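Local structure of putative lipoprotein (Parabacteroides distasonis ATCC 8503, 3JX8) at residues 198-212 and 215-229. The protein is of uncertain function but is probably a surface lipoprotein related to auto-transporter adhesin head domains, possibly acting in cell adhesion or lipid binding. Numbering follows the deposited sequence.
Sequences RKAECNIASSGEISV and TQILDANIVGSGEIH. With SO4 (sulfate ion), chain I; SO4 (sulfate ion), chain N.
Arg198 lays its aliphatic chain along Gln216, with Arg198 CG 3.8 Å from Gln216 CB. The chain is extended as far as CD, and a bend at chi3 (63°) then turns the guanidinium to a sulfate, probably from the crystallisation liquor. NH1 and NH2 reach this ion through weak bonds, while Lys199 NZ grips two of its oxygens; Arg198 NE forms a salt bridge with Asp178 of the preceding coil. Arg198 O accepts from both Gln216 N (2.8 Å) and Ile217 N (3.2 Å) where the chain turns its corner. From there, the axes of strands 200-205 and 217-223 run nearly parallel, 4.7 Å apart, and 209-212 runs parallel to 227-229. In-register parallel pairing on two faces is the pattern of successive coils of a parallel beta-solenoid, consistent with the Pec_lyase-like clan. Between the faces, Ile204 CD1 meets Ile228 CG1 at 3.8 Å, and Cys202 CB packs against Ile228 CD1. On the outer surface, the Asn203 and Asn221 amides lie side by side, pointing the same way, their planes 10° apart. A weak bond joins Asn221 ND2 to Asn203 OD1 (3.2 Å); Asn221 ND2 also donates to Asp219 OD1, and Asn203 ND2 to Glu201 OE2. The His229 ring presents its NE2 edge to Glu209, giving a weak bond to OE1 (3.1 Å) with carboxylate and ring planes 86° apart; His229 ND1 hydrogen-bonds to Asn247 OD1 on the next coil, in strand 245-248.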
loop_
_atom_site.group_PDB
_atom_site.type_symbol
_atom_site.label_atom_id
_atom_site.label_comp_id
_atom_site.label_asym_id
_atom_site.label_seq_id
_atom_site.Cartn_x
_atom_site.Cartn_y
_atom_site.Cartn_z
ATOM N N ARG A 198 12.185 -21.263 7.095
ATOM C CA ARG A 198 12.685 -22.253 6.152
ATOM C C ARG A 198 12.513 -21.735 4.718
ATOM O O ARG A 198 13.466 -21.736 3.949
ATOM C CB ARG A 198 12.007 -23.614 6.342
ATOM C CG ARG A 198 12.545 -24.668 5.383
ATOM C CD ARG A 198 11.952 -26.051 5.664
ATOM N NE ARG A 198 10.501 -26.043 5.451
ATOM C CZ ARG A 198 9.875 -26.241 4.291
ATOM N NH1 ARG A 198 10.548 -26.511 3.176
ATOM N NH2 ARG A 198 8.548 -26.163 4.243
ATOM N N LYS A 199 11.283 -21.345 4.376
ATOM C CA LYS A 199 10.971 -20.737 3.098
ATOM C C LYS A 199 10.399 -19.344 3.313
ATOM O O LYS A 199 9.527 -19.150 4.161
ATOM C CB LYS A 199 9.942 -21.563 2.343
ATOM C CG LYS A 199 10.359 -23.027 2.135
ATOM C CD LYS A 199 9.701 -23.700 0.893
ATOM C CE LYS A 199 8.182 -23.846 0.987
ATOM N NZ LYS A 199 7.594 -24.760 -0.079
ATOM N N ALA A 200 10.874 -18.379 2.542
ATOM C CA ALA A 200 10.340 -17.020 2.590
ATOM C C ALA A 200 10.151 -16.429 1.197
ATOM O O ALA A 200 10.983 -16.626 0.278
ATOM C CB ALA A 200 11.227 -16.132 3.397
ATOM N N GLU A 201 9.063 -15.677 1.069
ATOM C CA GLU A 201 8.786 -14.839 -0.097
ATOM C C GLU A 201 8.810 -13.372 0.330
ATOM O O GLU A 201 8.138 -12.997 1.299
ATOM C CB GLU A 201 7.396 -15.159 -0.616
ATOM C CG GLU A 201 7.107 -14.532 -1.950
ATOM C CD GLU A 201 5.644 -14.676 -2.361
ATOM O OE1 GLU A 201 5.023 -15.674 -1.892
ATOM O OE2 GLU A 201 5.140 -13.799 -3.134
ATOM N N CYS A 202 9.573 -12.558 -0.379
ATOM C CA CYS A 202 9.728 -11.143 -0.065
ATOM C C CYS A 202 9.352 -10.312 -1.267
ATOM O O CYS A 202 9.881 -10.498 -2.370
ATOM C CB CYS A 202 11.159 -10.854 0.299
ATOM S SG CYS A 202 11.670 -11.605 1.826
ATOM N N ASN A 203 8.414 -9.409 -1.067
ATOM C CA ASN A 203 7.954 -8.523 -2.125
ATOM C C ASN A 203 7.999 -7.107 -1.672
ATOM O O ASN A 203 7.433 -6.789 -0.613
ATOM C CB ASN A 203 6.528 -8.840 -2.495
ATOM C CG ASN A 203 6.385 -10.206 -3.133
ATOM O OD1 ASN A 203 6.798 -10.410 -4.269
ATOM N ND2 ASN A 203 5.813 -11.143 -2.404
ATOM N N ILE A 204 8.615 -6.254 -2.500
ATOM C CA ILE A 204 8.662 -4.799 -2.293
ATOM C C ILE A 204 8.165 -4.026 -3.508
ATOM O O ILE A 204 8.590 -4.257 -4.646
ATOM C CB ILE A 204 10.091 -4.303 -1.993
ATOM C CG1 ILE A 204 10.666 -5.019 -0.752
ATOM C CG2 ILE A 204 10.096 -2.769 -1.761
ATOM C CD1 ILE A 204 12.017 -4.486 -0.300
ATOM N N ALA A 205 7.258 -3.088 -3.243
ATOM C CA ALA A 205 6.818 -2.113 -4.205
ATOM C C ALA A 205 7.258 -0.741 -3.690
ATOM O O ALA A 205 6.906 -0.318 -2.612
ATOM C CB ALA A 205 5.299 -2.191 -4.424
ATOM N N SER A 206 8.056 -0.067 -4.501
ATOM C CA SER A 206 8.592 1.243 -4.249
ATOM C C SER A 206 9.887 1.181 -3.418
ATOM O O SER A 206 10.744 0.363 -3.744
ATOM C CB SER A 206 7.486 2.240 -3.827
ATOM O OG SER A 206 7.699 2.850 -2.593
ATOM N N SER A 207 10.062 2.025 -2.408
ATOM C CA SER A 207 11.390 2.271 -1.810
ATOM C C SER A 207 11.645 1.594 -0.467
ATOM O O SER A 207 12.671 1.843 0.165
ATOM C CB SER A 207 11.581 3.768 -1.621
ATOM O OG SER A 207 10.545 4.278 -0.784
ATOM N N GLY A 208 10.748 0.725 -0.040
ATOM C CA GLY A 208 10.902 0.063 1.241
ATOM C C GLY A 208 11.994 -0.990 1.331
ATOM O O GLY A 208 12.715 -1.250 0.356
ATOM N N GLU A 209 12.026 -1.666 2.483
ATOM C CA GLU A 209 13.102 -2.560 2.854
ATOM C C GLU A 209 12.639 -3.770 3.643
ATOM O O GLU A 209 11.769 -3.661 4.514
ATOM C CB GLU A 209 14.042 -1.769 3.747
ATOM C CG GLU A 209 15.440 -2.180 3.714
ATOM C CD GLU A 209 16.381 -1.035 4.104
ATOM O OE1 GLU A 209 17.073 -1.195 5.106
ATOM O OE2 GLU A 209 16.410 0.018 3.412
ATOM N N ILE A 210 13.248 -4.912 3.354
ATOM C CA ILE A 210 13.020 -6.148 4.097
ATOM C C ILE A 210 14.359 -6.775 4.449
ATOM O O ILE A 210 15.256 -6.896 3.596
ATOM C CB ILE A 210 12.205 -7.165 3.291
ATOM C CG1 ILE A 210 10.859 -6.558 2.847
ATOM C CG2 ILE A 210 12.053 -8.534 4.096
ATOM C CD1 ILE A 210 9.998 -7.516 1.937
ATOM N N SER A 211 14.497 -7.168 5.706
ATOM C CA SER A 211 15.635 -7.971 6.157
ATOM C C SER A 211 15.141 -9.357 6.519
ATOM O O SER A 211 14.340 -9.496 7.444
ATOM C CB SER A 211 16.290 -7.334 7.366
ATOM O OG SER A 211 16.772 -6.041 7.024
ATOM N N VAL A 212 15.614 -10.378 5.803
ATOM C CA VAL A 212 15.062 -11.710 5.922
ATOM C C VAL A 212 16.146 -12.728 6.228
ATOM O O VAL A 212 17.299 -12.561 5.825
ATOM C CB VAL A 212 14.278 -12.119 4.626
ATOM C CG1 VAL A 212 15.201 -12.077 3.382
ATOM C CG2 VAL A 212 13.540 -13.490 4.806
ATOM N N THR A 215 16.388 -20.230 5.419
ATOM C CA THR A 215 17.397 -21.292 5.415
ATOM C C THR A 215 17.370 -22.139 4.147
ATOM O O THR A 215 18.412 -22.622 3.728
ATOM C CB THR A 215 17.277 -22.191 6.657
ATOM O OG1 THR A 215 16.022 -22.867 6.624
ATOM C CG2 THR A 215 17.385 -21.346 7.944
ATOM N N GLN A 216 16.213 -22.298 3.517
ATOM C CA GLN A 216 16.127 -23.198 2.365
ATOM C C GLN A 216 15.766 -22.524 1.032
ATOM O O GLN A 216 16.465 -22.701 0.050
ATOM C CB GLN A 216 15.132 -24.278 2.689
ATOM C CG GLN A 216 15.108 -25.400 1.701
ATOM C CD GLN A 216 14.060 -26.409 2.089
ATOM O OE1 GLN A 216 14.066 -26.925 3.216
ATOM N NE2 GLN A 216 13.133 -26.674 1.177
ATOM N N ILE A 217 14.669 -21.776 1.011
ATOM C CA ILE A 217 14.179 -21.127 -0.205
ATOM C C ILE A 217 13.871 -19.654 0.093
ATOM O O ILE A 217 13.219 -19.336 1.092
ATOM C CB ILE A 217 12.852 -21.777 -0.693
ATOM C CG1 ILE A 217 13.036 -23.262 -1.012
ATOM C CG2 ILE A 217 12.306 -21.067 -1.906
ATOM C CD1 ILE A 217 13.949 -23.522 -2.185
ATOM N N LEU A 218 14.332 -18.773 -0.786
ATOM C CA LEU A 218 14.056 -17.346 -0.714
ATOM C C LEU A 218 13.644 -16.870 -2.095
ATOM O O LEU A 218 14.382 -17.029 -3.079
ATOM C CB LEU A 218 15.257 -16.529 -0.217
ATOM C CG LEU A 218 15.096 -14.998 -0.190
ATOM C CD1 LEU A 218 13.901 -14.563 0.745
ATOM C CD2 LEU A 218 16.433 -14.344 0.253
ATOM N N ASP A 219 12.468 -16.281 -2.153
ATOM C CA ASP A 219 11.935 -15.722 -3.371
ATOM C C ASP A 219 11.904 -14.209 -3.139
ATOM O O ASP A 219 11.141 -13.707 -2.296
ATOM C CB ASP A 219 10.568 -16.378 -3.569
ATOM C CG ASP A 219 9.852 -15.917 -4.784
ATOM O OD1 ASP A 219 10.432 -15.180 -5.614
ATOM O OD2 ASP A 219 8.660 -16.317 -4.911
ATOM N N ALA A 220 12.776 -13.494 -3.839
ATOM C CA ALA A 220 13.093 -12.096 -3.564
ATOM C C ALA A 220 12.658 -11.228 -4.754
ATOM O O ALA A 220 13.192 -11.374 -5.866
ATOM C CB ALA A 220 14.580 -11.936 -3.280
ATOM N N ASN A 221 11.662 -10.368 -4.540
ATOM C CA ASN A 221 11.052 -9.577 -5.610
ATOM C C ASN A 221 10.991 -8.119 -5.240
ATOM O O ASN A 221 10.498 -7.761 -4.145
ATOM C CB ASN A 221 9.626 -10.066 -5.903
ATOM C CG ASN A 221 9.591 -11.554 -6.230
ATOM O OD1 ASN A 221 10.088 -11.967 -7.272
ATOM N ND2 ASN A 221 9.106 -12.365 -5.309
ATOM N N ILE A 222 11.473 -7.272 -6.141
ATOM C CA ILE A 222 11.460 -5.828 -5.957
ATOM C C ILE A 222 11.012 -5.165 -7.246
ATOM O O ILE A 222 11.531 -5.458 -8.358
ATOM C CB ILE A 222 12.857 -5.262 -5.613
ATOM C CG1 ILE A 222 13.464 -6.001 -4.408
ATOM C CG2 ILE A 222 12.787 -3.725 -5.443
ATOM C CD1 ILE A 222 14.934 -5.656 -4.104
ATOM N N VAL A 223 10.035 -4.279 -7.082
ATOM C CA VAL A 223 9.610 -3.371 -8.117
ATOM C C VAL A 223 9.773 -1.973 -7.542
ATOM O O VAL A 223 8.916 -1.493 -6.787
ATOM C CB VAL A 223 8.149 -3.665 -8.554
ATOM C CG1 VAL A 223 7.663 -2.610 -9.593
ATOM C CG2 VAL A 223 8.052 -5.104 -9.108
ATOM N N GLY A 224 10.870 -1.319 -7.887
ATOM C CA GLY A 224 11.197 0.015 -7.360
ATOM C C GLY A 224 12.645 0.146 -6.908
ATOM O O GLY A 224 13.499 -0.541 -7.393
ATOM N N SER A 225 12.914 1.047 -5.976
ATOM C CA SER A 225 14.277 1.349 -5.498
ATOM C C SER A 225 14.595 0.662 -4.180
ATOM O O SER A 225 15.682 0.823 -3.639
ATOM C CB SER A 225 14.408 2.851 -5.277
ATOM O OG SER A 225 13.447 3.293 -4.299
ATOM N N GLY A 226 13.634 -0.100 -3.658
ATOM C CA GLY A 226 13.812 -0.813 -2.415
ATOM C C GLY A 226 14.885 -1.871 -2.370
ATOM O O GLY A 226 15.562 -2.156 -3.374
ATOM N N GLU A 227 15.043 -2.453 -1.184
ATOM C CA GLU A 227 16.146 -3.384 -0.923
ATOM C C GLU A 227 15.776 -4.548 -0.053
ATOM O O GLU A 227 15.029 -4.377 0.939
ATOM C CB GLU A 227 17.293 -2.657 -0.222
ATOM C CG GLU A 227 17.876 -1.522 -1.050
ATOM C CD GLU A 227 19.042 -0.803 -0.347
ATOM O OE1 GLU A 227 19.401 -1.165 0.762
ATOM O OE2 GLU A 227 19.589 0.155 -0.887
ATOM N N ILE A 228 16.293 -5.719 -0.433
ATOM C CA ILE A 228 16.164 -6.941 0.347
ATOM C C ILE A 228 17.581 -7.334 0.810
ATOM O O ILE A 228 18.518 -7.457 0.003
ATOM C CB ILE A 228 15.500 -8.080 -0.434
ATOM C CG1 ILE A 228 14.093 -7.625 -0.839
ATOM C CG2 ILE A 228 15.514 -9.419 0.422
ATOM C CD1 ILE A 228 13.314 -8.572 -1.795
ATOM N N HIS A 229 17.728 -7.474 2.116
ATOM C CA HIS A 229 18.962 -7.932 2.722
ATOM C C HIS A 229 18.644 -9.294 3.290
ATOM O O HIS A 229 17.667 -9.446 4.045
ATOM C CB HIS A 229 19.385 -7.021 3.876
ATOM C CG HIS A 229 19.159 -5.575 3.611
ATOM N ND1 HIS A 229 19.925 -4.857 2.722
ATOM C CD2 HIS A 229 18.234 -4.714 4.100
ATOM C CE1 HIS A 229 19.491 -3.610 2.681
ATOM N NE2 HIS A 229 18.466 -3.493 3.511
HETATM S S SO4 I . 8.126 -27.830 0.652
HETATM O O1 SO4 I . 9.011 -26.898 -0.026
HETATM O O2 SO4 I . 6.781 -27.261 0.719
HETATM O O3 SO4 I . 8.149 -29.092 -0.067
HETATM O O4 SO4 I . 8.623 -28.106 1.983
HETATM S S SO4 N . 9.343 6.450 -4.062
HETATM O O1 SO4 N . 8.756 5.239 -4.695
HETATM O O2 SO4 N . 9.115 6.322 -2.597
HETATM O O3 SO4 N . 10.788 6.442 -4.363
HETATM O O4 SO4 N . 8.716 7.644 -4.599
HETATM O O HOH W 1 15.653 2.335 -0.692
#